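Local atomic coordinates of citrate lyase subunit beta-like protein (Mycobacterium tuberculosis H37Rv, PDB entry 6ARB), a protein that is a magnesium-dependent lyase of the HpcH/HpaI aldolase family, forms homotrimers and may play a role in fatty acid biosynthesis. Residues A[42-47]-A[72-77]; A[201-206]-A[226-231]; A[234-239]-A[270-275]. All coordinates share one frame; numbering follows the deposited sequence.

Contact 1 (A[42-47]-A[72-77]); sequences DLEDGV and RINAGG. With COA (coenzyme A), chain F.
R72 reaches alongside D42 and grips its carboxylate side-on, with R72 NE 2.8 Å from D42 OD1. Its NH2 bonds OD2 of the same aspartate at 2.9 Å. The NE bond is nearly straight, 167°, and lies in the guanidinium plane. The carboxylate is turned 62° from that plane, and both nitrogens reach it from above the same face. The opposite face receives backbone N-H groups: E44 N on OD1, which makes an Asx turn, and G46 N on OD2. Aspartate is short enough to serve the bend and the arginine together, and these bonds fix its rotation. Both residues end parallel barrel strands and keep CG anti to the backbone N (both chi1 near 180°), which sets the two chains side by side; next to them along the strands, L43 N donates to R72 O.

E44 OE1 stands 3.4 Å from R72 CZ, over the guanidinium centre. Its pairing with R72 NH2 is long and one of charges alone, no N-H being aimed at the oxygen, while OE2 turns to K100. Gripped along its edge by D42 and overlaid on one face by E44, the guanidinium is held in a fixed orientation. N74 adds a weak bond from ND2 to L43 O, its firmer partner being D84.

Toward A75 the packing slackens: a water takes the N-H of A75 and donates to E44 OE2, and the glycines beyond diverge into a more exposed loop. Elsewhere R72 NH2 comes within 3.2 Å of C2P of coenzyme A, and NH1 bonds bound pyruvate. Loops following parallel strands thus shape the substrate site at the C-terminal mouth of a TIM barrel.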
loop_
_atom_site.group_PDB
_atom_site.type_symbol
_atom_site.label_atom_id
_atom_site.label_comp_id
_atom_site.label_asym_id
_atom_site.label_seq_id
_atom_site.Cartn_x
_atom_site.Cartn_y
_atom_site.Cartn_z
ATOM N N ASP A 42 -27.345 -0.586 -13.985
ATOM C CA ASP A 42 -26.150 -0.074 -14.664
ATOM C C ASP A 42 -26.409 0.602 -16.010
ATOM O O ASP A 42 -26.930 -0.020 -16.931
ATOM C CB ASP A 42 -25.124 -1.197 -14.846
ATOM C CG ASP A 42 -23.798 -0.691 -15.374
ATOM O OD1 ASP A 42 -23.486 0.499 -15.157
ATOM O OD2 ASP A 42 -23.064 -1.485 -16.003
ATOM N N LEU A 43 -26.030 1.877 -16.116
ATOM C CA LEU A 43 -26.088 2.585 -17.388
ATOM C C LEU A 43 -24.698 2.694 -18.005
ATOM O O LEU A 43 -24.557 3.150 -19.138
ATOM C CB LEU A 43 -26.683 3.992 -17.226
ATOM C CG LEU A 43 -28.085 4.109 -16.614
ATOM C CD1 LEU A 43 -28.358 5.563 -16.228
ATOM C CD2 LEU A 43 -29.150 3.597 -17.569
ATOM N N GLU A 44 -23.672 2.295 -17.257
ATOM C CA GLU A 44 -22.302 2.354 -17.770
ATOM C C GLU A 44 -21.864 1.083 -18.524
ATOM O O GLU A 44 -22.553 0.628 -19.431
ATOM C CB GLU A 44 -21.304 2.731 -16.666
ATOM C CG GLU A 44 -20.097 3.523 -17.184
ATOM C CD GLU A 44 -18.783 3.088 -16.559
ATOM O OE1 GLU A 44 -18.742 2.002 -15.937
ATOM O OE2 GLU A 44 -17.781 3.832 -16.700
ATOM N N ASP A 45 -20.726 0.505 -18.145
ATOM C CA ASP A 45 -20.095 -0.537 -18.966
ATOM C C ASP A 45 -20.906 -1.819 -19.226
ATOM O O ASP A 45 -20.600 -2.557 -20.164
ATOM C CB ASP A 45 -18.689 -0.869 -18.449
ATOM C CG ASP A 45 -17.700 0.270 -18.679
ATOM O OD1 ASP A 45 -18.036 1.203 -19.437
ATOM O OD2 ASP A 45 -16.583 0.223 -18.122
ATOM N N GLY A 46 -21.928 -2.086 -18.416
ATOM C CA GLY A 46 -22.776 -3.253 -18.637
ATOM C C GLY A 46 -23.594 -3.125 -19.919
ATOM O O GLY A 46 -24.108 -4.116 -20.474
ATOM N N VAL A 47 -23.691 -1.889 -20.400
ATOM C CA VAL A 47 -24.541 -1.544 -21.537
ATOM C C VAL A 47 -23.772 -0.873 -22.676
ATOM O O VAL A 47 -23.110 0.149 -22.469
ATOM C CB VAL A 47 -25.654 -0.576 -21.109
ATOM C CG1 VAL A 47 -26.559 -0.282 -22.283
ATOM C CG2 VAL A 47 -26.447 -1.148 -19.924
ATOM N N ARG A 72 -25.851 3.074 -11.378
ATOM C CA ARG A 72 -24.518 3.468 -11.830
ATOM C C ARG A 72 -24.623 4.281 -13.114
ATOM O O ARG A 72 -25.030 3.769 -14.158
ATOM C CB ARG A 72 -23.570 2.275 -12.027
ATOM C CG ARG A 72 -22.162 2.737 -12.415
ATOM C CD ARG A 72 -21.133 1.633 -12.350
ATOM N NE ARG A 72 -21.228 0.726 -13.489
ATOM C CZ ARG A 72 -20.304 -0.174 -13.805
ATOM N NH1 ARG A 72 -19.217 -0.292 -13.056
ATOM N NH2 ARG A 72 -20.476 -0.966 -14.862
ATOM N N ILE A 73 -24.262 5.554 -13.028
ATOM C CA ILE A 73 -24.336 6.444 -14.174
ATOM C C ILE A 73 -23.000 6.415 -14.898
ATOM O O ILE A 73 -22.124 5.631 -14.543
ATOM C CB ILE A 73 -24.676 7.868 -13.729
ATOM C CG1 ILE A 73 -23.662 8.364 -12.688
ATOM C CG2 ILE A 73 -26.105 7.903 -13.179
ATOM C CD1 ILE A 73 -23.864 9.835 -12.302
ATOM N N ASN A 74 -22.844 7.247 -15.921
ATOM C CA ASN A 74 -21.562 7.331 -16.611
ATOM C C ASN A 74 -20.603 8.328 -15.959
ATOM O O ASN A 74 -20.982 9.077 -15.055
ATOM C CB ASN A 74 -21.760 7.605 -18.105
ATOM C CG ASN A 74 -22.336 6.386 -18.844
ATOM O OD1 ASN A 74 -21.595 5.490 -19.270
ATOM N ND2 ASN A 74 -23.658 6.340 -18.970
ATOM N N ALA A 75 -19.356 8.323 -16.411
ATOM C CA ALA A 75 -18.312 9.136 -15.795
ATOM C C ALA A 75 -18.521 10.650 -15.932
ATOM O O ALA A 75 -19.212 11.126 -16.838
ATOM C CB ALA A 75 -16.932 8.728 -16.346
ATOM N N GLY A 76 -17.902 11.399 -15.029
ATOM C CA GLY A 76 -17.932 12.851 -15.088
ATOM C C GLY A 76 -17.428 13.397 -16.412
ATOM O O GLY A 76 -16.479 12.868 -16.993
ATOM N N GLY A 77 -18.086 14.447 -16.898
ATOM C CA GLY A 77 -17.682 15.116 -18.126
ATOM C C GLY A 77 -18.095 14.462 -19.438
ATOM O O GLY A 77 -17.799 14.988 -20.512
HETATM N N1A COA F . -29.383 -9.663 -12.799
HETATM C C2A COA F . -30.561 -10.315 -12.764
HETATM N N3A COA F . -30.675 -11.582 -13.187
HETATM C C4A COA F . -29.607 -12.251 -13.674
HETATM C C5A COA F . -28.367 -11.612 -13.732
HETATM C C6A COA F . -28.290 -10.290 -13.272
HETATM N N6A COA F . -26.976 -9.589 -13.316
HETATM N N7A COA F . -27.475 -12.490 -14.251
HETATM C C8A COA F . -28.135 -13.639 -14.517
HETATM N N9A COA F . -29.425 -13.496 -14.177
HETATM C C1B COA F . -30.451 -14.505 -14.284
HETATM C C2B COA F . -30.812 -14.860 -15.645
HETATM O O2B COA F . -31.855 -14.049 -16.058
HETATM C C3B COA F . -31.303 -16.198 -15.489
HETATM O O3B COA F . -32.566 -16.101 -14.943
HETATM P P3B COA F . -33.579 -17.256 -15.148
HETATM O O7A COA F . -32.919 -18.347 -15.957
HETATM O O8A COA F . -34.768 -16.707 -15.887
HETATM O O9A COA F . -34.006 -17.793 -13.795
HETATM C C4B COA F . -30.411 -16.786 -14.499
HETATM O O4B COA F . -29.990 -15.671 -13.690
HETATM C C5B COA F . -29.263 -17.416 -15.126
HETATM O O5B COA F . -28.708 -16.767 -16.196
HETATM P P1A COA F . -27.301 -17.083 -16.764
HETATM O O1A COA F . -27.467 -17.988 -17.947
HETATM O O2A COA F . -26.461 -17.768 -15.723
HETATM O O3A COA F . -26.657 -15.723 -17.178
HETATM P P2A COA F . -26.638 -15.166 -18.654
HETATM O O4A COA F . -25.950 -16.152 -19.572
HETATM O O5A COA F . -28.029 -14.888 -19.143
HETATM O O6A COA F . -25.836 -13.833 -18.698
HETATM C CBP COA F . -24.398 -12.122 -17.683
HETATM C CCP COA F . -24.816 -13.594 -17.799
HETATM C CDP COA F . -24.636 -11.405 -19.009
HETATM C CEP COA F . -22.948 -11.990 -17.296
HETATM C CAP COA F . -25.277 -11.509 -16.570
HETATM O OAP COA F . -24.988 -12.181 -15.399
HETATM C C9P COA F . -25.018 -10.041 -16.288
HETATM O O9P COA F . -25.608 -9.164 -16.901
HETATM N N8P COA F . -24.047 -9.725 -15.289
HETATM C C7P COA F . -23.738 -8.328 -14.945
HETATM C C6P COA F . -22.749 -7.602 -15.811
HETATM C C5P COA F . -22.537 -6.173 -15.413
HETATM O O5P COA F . -23.468 -5.553 -14.906
HETATM N N4P COA F . -21.247 -5.565 -15.634
HETATM C C3P COA F . -21.054 -4.210 -15.242
HETATM C C2P COA F . -20.463 -4.039 -13.860
HETATM S S1P COA F . -19.206 -5.225 -13.404
HETATM O O HOH W 1 -18.135 6.089 -18.059
#

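Contact 2 (A[201-206]-A[226-231]); sequences EEARDA and RKAYRP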
loop_
_atom_site.group_PDB
_atom_site.type_symbol
_atom_site.label_atom_id
_atom_site.label_comp_id
_atom_site.label_asym_id
_atom_site.label_seq_id
_atom_site.Cartn_x
_atom_site.Cartn_y
_atom_site.Cartn_z
ATOM N N GLU A 201 -13.781 -17.043 -0.337
ATOM C CA GLU A 201 -12.517 -16.579 0.238
ATOM C C GLU A 201 -12.447 -15.064 0.302
ATOM O O GLU A 201 -12.069 -14.487 1.329
ATOM C CB GLU A 201 -11.337 -17.092 -0.589
ATOM C CG GLU A 201 -11.217 -18.601 -0.644
ATOM C CD GLU A 201 -10.149 -19.064 -1.620
ATOM O OE1 GLU A 201 -9.253 -18.256 -1.955
ATOM O OE2 GLU A 201 -10.211 -20.231 -2.060
ATOM N N GLU A 202 -12.801 -14.421 -0.808
ATOM C CA GLU A 202 -12.739 -12.964 -0.920
ATOM C C GLU A 202 -13.724 -12.289 0.023
ATOM O O GLU A 202 -13.383 -11.338 0.723
ATOM C CB GLU A 202 -13.037 -12.522 -2.361
ATOM C CG GLU A 202 -11.879 -12.698 -3.314
ATOM C CD GLU A 202 -12.148 -12.132 -4.704
ATOM O OE1 GLU A 202 -13.317 -11.790 -5.040
ATOM O OE2 GLU A 202 -11.165 -12.028 -5.468
ATOM N N ALA A 203 -14.956 -12.787 0.022
ATOM C CA ALA A 203 -16.023 -12.231 0.838
ATOM C C ALA A 203 -15.777 -12.408 2.330
ATOM O O ALA A 203 -16.152 -11.550 3.123
ATOM C CB ALA A 203 -17.361 -12.835 0.449
ATOM N N ARG A 204 -15.169 -13.529 2.717
ATOM C CA ARG A 204 -14.876 -13.757 4.132
ATOM C C ARG A 204 -13.819 -12.772 4.593
ATOM O O ARG A 204 -13.934 -12.175 5.667
ATOM C CB ARG A 204 -14.431 -15.194 4.388
ATOM C CG ARG A 204 -15.575 -16.197 4.280
ATOM C CD ARG A 204 -15.109 -17.645 4.404
ATOM N NE ARG A 204 -14.719 -17.993 5.768
ATOM C CZ ARG A 204 -13.460 -18.077 6.185
ATOM N NH1 ARG A 204 -12.466 -17.845 5.338
ATOM N NH2 ARG A 204 -13.196 -18.397 7.446
ATOM N N ASP A 205 -12.800 -12.593 3.761
ATOM C CA ASP A 205 -11.774 -11.592 4.033
ATOM C C ASP A 205 -12.353 -10.177 4.063
ATOM O O ASP A 205 -12.056 -9.390 4.958
ATOM C CB ASP A 205 -10.670 -11.670 2.984
ATOM C CG ASP A 205 -9.642 -10.581 3.154
ATOM O OD1 ASP A 205 -9.679 -9.618 2.372
ATOM O OD2 ASP A 205 -8.802 -10.686 4.077
ATOM N N ALA A 206 -13.171 -9.857 3.069
ATOM C CA ALA A 206 -13.880 -8.575 3.041
ATOM C C ALA A 206 -14.621 -8.301 4.342
ATOM O O ALA A 206 -14.517 -7.212 4.914
ATOM C CB ALA A 206 -14.840 -8.539 1.871
ATOM N N ARG A 226 -23.738 -13.560 1.466
ATOM C CA ARG A 226 -24.459 -13.439 2.734
ATOM C C ARG A 226 -23.908 -14.430 3.761
ATOM O O ARG A 226 -23.708 -14.092 4.927
ATOM C CB ARG A 226 -25.969 -13.643 2.529
ATOM C CG ARG A 226 -26.674 -12.489 1.802
ATOM C CD ARG A 226 -28.141 -12.817 1.523
ATOM N NE ARG A 226 -28.865 -11.661 0.996
ATOM C CZ ARG A 226 -29.985 -11.737 0.277
ATOM N NH1 ARG A 226 -30.568 -10.627 -0.162
ATOM N NH2 ARG A 226 -30.516 -12.919 -0.016
ATOM N N LYS A 227 -23.648 -15.650 3.308
ATOM C CA LYS A 227 -23.059 -16.679 4.149
ATOM C C LYS A 227 -21.661 -16.280 4.604
ATOM O O LYS A 227 -21.312 -16.456 5.766
ATOM C CB LYS A 227 -23.011 -18.007 3.390
ATOM C CG LYS A 227 -22.445 -19.175 4.190
ATOM C CD LYS A 227 -22.754 -20.525 3.536
ATOM C CE LYS A 227 -21.576 -21.073 2.720
ATOM N NZ LYS A 227 -21.472 -20.503 1.338
ATOM N N ALA A 228 -20.863 -15.737 3.687
ATOM C CA ALA A 228 -19.485 -15.354 4.013
ATOM C C ALA A 228 -19.415 -14.236 5.053
ATOM O O ALA A 228 -18.451 -14.152 5.813
ATOM C CB ALA A 228 -18.729 -14.961 2.757
ATOM N N TYR A 229 -20.434 -13.381 5.089
ATOM C CA TYR A 229 -20.446 -12.254 6.020
ATOM C C TYR A 229 -20.952 -12.690 7.408
ATOM O O TYR A 229 -20.945 -11.914 8.353
ATOM C CB TYR A 229 -21.256 -11.068 5.455
ATOM C CG TYR A 229 -20.443 -10.117 4.572
ATOM C CD1 TYR A 229 -20.034 -10.494 3.293
ATOM C CD2 TYR A 229 -20.092 -8.840 5.017
ATOM C CE1 TYR A 229 -19.280 -9.626 2.483
ATOM C CE2 TYR A 229 -19.336 -7.962 4.207
ATOM C CZ TYR A 229 -18.951 -8.364 2.943
ATOM O OH TYR A 229 -18.210 -7.530 2.145
ATOM N N ARG A 230 -21.388 -13.938 7.519
ATOM C CA ARG A 230 -21.661 -14.526 8.826
ATOM C C ARG A 230 -20.406 -15.235 9.328
ATOM O O ARG A 230 -19.897 -16.137 8.668
ATOM C CB ARG A 230 -22.826 -15.521 8.763
ATOM C CG ARG A 230 -23.103 -16.195 10.097
ATOM C CD ARG A 230 -24.327 -17.100 10.050
ATOM N NE ARG A 230 -24.974 -17.202 11.357
ATOM C CZ ARG A 230 -24.581 -18.020 12.329
ATOM N NH1 ARG A 230 -23.536 -18.819 12.146
ATOM N NH2 ARG A 230 -25.231 -18.040 13.485
ATOM N N PRO A 231 -19.903 -14.839 10.503
ATOM C CA PRO A 231 -18.674 -15.475 10.991
ATOM C C PRO A 231 -18.867 -16.980 11.186
ATOM O O PRO A 231 -19.982 -17.445 11.441
ATOM C CB PRO A 231 -18.410 -14.768 12.328
ATOM C CG PRO A 231 -19.710 -14.140 12.702
ATOM C CD PRO A 231 -20.421 -13.821 11.432
#
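A203 and A228 meet methyl to methyl, their CB atoms 3.4 Å apart, closer than ordinary van der Waals contact. Each methyl points toward the other segment, and alanine suits both places because its small bump lets the backbones draw together: the CA atoms of R204 and A228 are only 4.9 Å apart. The A228 methyl settles in the shallow hollow between A203 and the aliphatic stem of R204, whose CG lies 3.7 Å from A228 CB. R204 places CG anti to its own carbonyl carbon (chi1 -72°), which lets its stem run along the border of the two segments; the residue as a whole is exposed.

The larger bump is Y229. Its ring leans obliquely along the next turn of helix 196-209, Y229 CE1 lying 3.7 Å from the carbonyl oxygen of A203 and Y229 OH 3.5 Å from the CB of A206. The small side chains of A203 and A206 let the ring come close at a slant, while F211 and P16 also touch it. The hydroxyl bonds T214 on barrel strand 213-216, and the tyrosine thereby links the outer helices to the strand.

No hydrogen bond or salt bridge joins 201-206 to 226-231. Close fit and burial of apolar surface, without directional bonds, therefore hold these segments together, and the one buried polar tip among them, Y229 OH, is satisfied by T214 outside the contact.

Contact 3 (A[234-239]-A[270-275]); sequences EKLAWA and TMLRRA
M271 projects from helix 262-276 into a hollow on helix 233-246. Its CB starts near L236, with M271 CB 4.4 Å from L236 CD2. The chain sets off with CG anti to the carbonyl carbon (chi1 -71°) and then runs fully extended, which carries the sulfur across to the facing helix. There M271 SD lies 3.7 Å from the K235 carbonyl oxygen and touches K235 CB, with A239 CB 4.0 Å from the sulfur. M271 SD also meets the W238 six-membered ring at its edge, 82° off the ring normal, a Met-aromatic contact. Finally M271 CE comes within 3.8 Å of W238 CZ3, approaching the ring obliquely.

This is a knob-into-hole fit, M271 being the knob and K235, L236, W238 and A239 the walls. It joins two helices that follow the barrel strands in sequence; the segments 234-239 and 270-275 cross at -123°, their axes 9.4 Å apart at closest approach. An unbranched, flexible methionine suits so long a reach, and A239 is small enough to admit it.

Traffic in the other direction is carried by L236, whose CD2 lies against the M271 carbonyl oxygen and packs 3.7 Å from the CB of A275. The same methyl touches L272 CD2, while L272 CD1 turns to the A239 methyl. L272, partly exposed, borders the apolar patch. Along another margin S155 of the third subunit touches K235, S154 of that subunit touches M271, and R274 of this chain hydrogen-bonds to S154 of the third subunit.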
loop_
_atom_site.group_PDB
_atom_site.type_symbol
_atom_site.label_atom_id
_atom_site.label_comp_id
_atom_site.label_asym_id
_atom_site.label_seq_id
_atom_site.Cartn_x
_atom_site.Cartn_y
_atom_site.Cartn_z
ATOM N N GLU A 234 -16.650 -21.627 14.397
ATOM C CA GLU A 234 -15.445 -21.608 15.218
ATOM C C GLU A 234 -15.157 -20.216 15.807
ATOM O O GLU A 234 -14.850 -20.086 17.002
ATOM C CB GLU A 234 -14.236 -22.142 14.421
ATOM C CG GLU A 234 -14.041 -21.509 13.040
ATOM C CD GLU A 234 -14.770 -22.253 11.905
ATOM O OE1 GLU A 234 -15.954 -22.633 12.074
ATOM O OE2 GLU A 234 -14.151 -22.453 10.833
ATOM N N LYS A 235 -15.270 -19.186 14.965
ATOM C CA LYS A 235 -15.074 -17.800 15.399
ATOM C C LYS A 235 -16.135 -17.375 16.410
ATOM O O LYS A 235 -15.808 -16.766 17.433
ATOM C CB LYS A 235 -15.057 -16.839 14.203
ATOM C CG LYS A 235 -13.741 -16.838 13.406
ATOM C CD LYS A 235 -13.993 -16.522 11.938
ATOM C CE LYS A 235 -12.691 -16.432 11.140
ATOM N NZ LYS A 235 -11.886 -15.230 11.500
ATOM N N LEU A 236 -17.397 -17.714 16.139
ATOM C CA LEU A 236 -18.486 -17.378 17.067
ATOM C C LEU A 236 -18.294 -18.043 18.427
ATOM O O LEU A 236 -18.543 -17.436 19.467
ATOM C CB LEU A 236 -19.852 -17.770 16.493
ATOM C CG LEU A 236 -20.393 -16.893 15.366
ATOM C CD1 LEU A 236 -21.679 -17.498 14.810
ATOM C CD2 LEU A 236 -20.629 -15.484 15.889
ATOM N N ALA A 237 -17.864 -19.299 18.416
ATOM C CA ALA A 237 -17.543 -20.005 19.655
ATOM C C ALA A 237 -16.518 -19.213 20.477
ATOM O O ALA A 237 -16.700 -18.976 21.676
ATOM C CB ALA A 237 -17.010 -21.403 19.337
ATOM N N TRP A 238 -15.436 -18.808 19.817
ATOM C CA TRP A 238 -14.413 -17.995 20.473
ATOM C C TRP A 238 -14.932 -16.645 20.995
ATOM O O TRP A 238 -14.628 -16.253 22.121
ATOM C CB TRP A 238 -13.227 -17.760 19.540
ATOM C CG TRP A 238 -12.299 -16.725 20.076
ATOM C CD1 TRP A 238 -11.295 -16.911 20.984
ATOM C CD2 TRP A 238 -12.312 -15.326 19.767
ATOM N NE1 TRP A 238 -10.664 -15.709 21.242
ATOM C CE2 TRP A 238 -11.276 -14.723 20.514
ATOM C CE3 TRP A 238 -13.098 -14.523 18.932
ATOM C CZ2 TRP A 238 -10.998 -13.353 20.440
ATOM C CZ3 TRP A 238 -12.824 -13.160 18.862
ATOM C CH2 TRP A 238 -11.784 -12.591 19.613
ATOM N N ALA A 239 -15.691 -15.933 20.167
ATOM C CA ALA A 239 -16.279 -14.656 20.568
ATOM C C ALA A 239 -17.123 -14.784 21.845
ATOM O O ALA A 239 -17.014 -13.964 22.758
ATOM C CB ALA A 239 -17.103 -14.074 19.429
ATOM N N THR A 270 -18.325 -7.660 17.366
ATOM C CA THR A 270 -18.673 -7.421 15.980
ATOM C C THR A 270 -19.079 -8.720 15.304
ATOM O O THR A 270 -20.004 -8.728 14.503
ATOM C CB THR A 270 -17.543 -6.708 15.217
ATOM O OG1 THR A 270 -17.515 -5.339 15.630
ATOM C CG2 THR A 270 -17.789 -6.762 13.718
ATOM N N MET A 271 -18.391 -9.811 15.643
ATOM C CA MET A 271 -18.740 -11.118 15.102
ATOM C C MET A 271 -20.153 -11.499 15.531
ATOM O O MET A 271 -20.947 -11.997 14.731
ATOM C CB MET A 271 -17.760 -12.187 15.590
ATOM C CG MET A 271 -16.348 -12.121 15.008
ATOM S SD MET A 271 -15.400 -13.420 15.849
ATOM C CE MET A 271 -13.755 -13.147 15.186
ATOM N N LEU A 272 -20.474 -11.256 16.794
ATOM C CA LEU A 272 -21.790 -11.645 17.308
ATOM C C LEU A 272 -22.896 -10.737 16.773
ATOM O O LEU A 272 -24.007 -11.187 16.507
ATOM C CB LEU A 272 -21.805 -11.655 18.838
ATOM C CG LEU A 272 -20.972 -12.790 19.442
ATOM C CD1 LEU A 272 -20.524 -12.459 20.849
ATOM C CD2 LEU A 272 -21.734 -14.136 19.389
ATOM N N ARG A 273 -22.594 -9.454 16.630
ATOM C CA ARG A 273 -23.519 -8.553 15.953
ATOM C C ARG A 273 -23.831 -9.082 14.547
ATOM O O ARG A 273 -24.988 -9.115 14.136
ATOM C CB ARG A 273 -22.933 -7.140 15.888
ATOM C CG ARG A 273 -23.632 -6.222 14.900
ATOM C CD ARG A 273 -23.348 -4.752 15.233
ATOM N NE ARG A 273 -21.915 -4.452 15.321
ATOM C CZ ARG A 273 -21.220 -4.416 16.458
ATOM N NH1 ARG A 273 -21.821 -4.661 17.615
ATOM N NH2 ARG A 273 -19.920 -4.131 16.440
ATOM N N ARG A 274 -22.803 -9.512 13.815
ATOM C CA ARG A 274 -23.019 -10.028 12.463
ATOM C C ARG A 274 -23.889 -11.280 12.448
ATOM O O ARG A 274 -24.728 -11.450 11.565
ATOM C CB ARG A 274 -21.697 -10.284 11.730
ATOM C CG ARG A 274 -20.983 -9.018 11.250
ATOM C CD ARG A 274 -20.014 -9.348 10.120
ATOM N NE ARG A 274 -18.827 -8.500 10.146
ATOM C CZ ARG A 274 -17.614 -8.923 10.491
ATOM N NH1 ARG A 274 -17.422 -10.196 10.828
ATOM N NH2 ARG A 274 -16.592 -8.074 10.492
ATOM N N ALA A 275 -23.688 -12.153 13.431
ATOM C CA ALA A 275 -24.468 -13.381 13.510
ATOM C C ALA A 275 -25.915 -13.039 13.835
ATOM O O ALA A 275 -26.829 -13.725 13.389
ATOM C CB ALA A 275 -23.899 -14.318 14.560
#

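The contacts come in series along the chain, each closing before the next opens. Contact 1 sits on the loops after the second and third barrel strands, beside the active site. Contact 2 lies on the opposite side of the chain's centre, about 28 Å from contact 1 between centres, where helix 196-209 of the barrel wall meets helix 221-228. Contact 3 joins the last long helices, 233-246 and 262-276, about 38 Å from contact 1 between centres. Contacts 2 and 3, whose centres are about 13 Å apart, touch mainly through P231. The chain thus passes from barrel to C-terminal helices; contact 3 packs against the third subunit, and D205 beside contact 2 reaches it by a salt bridge.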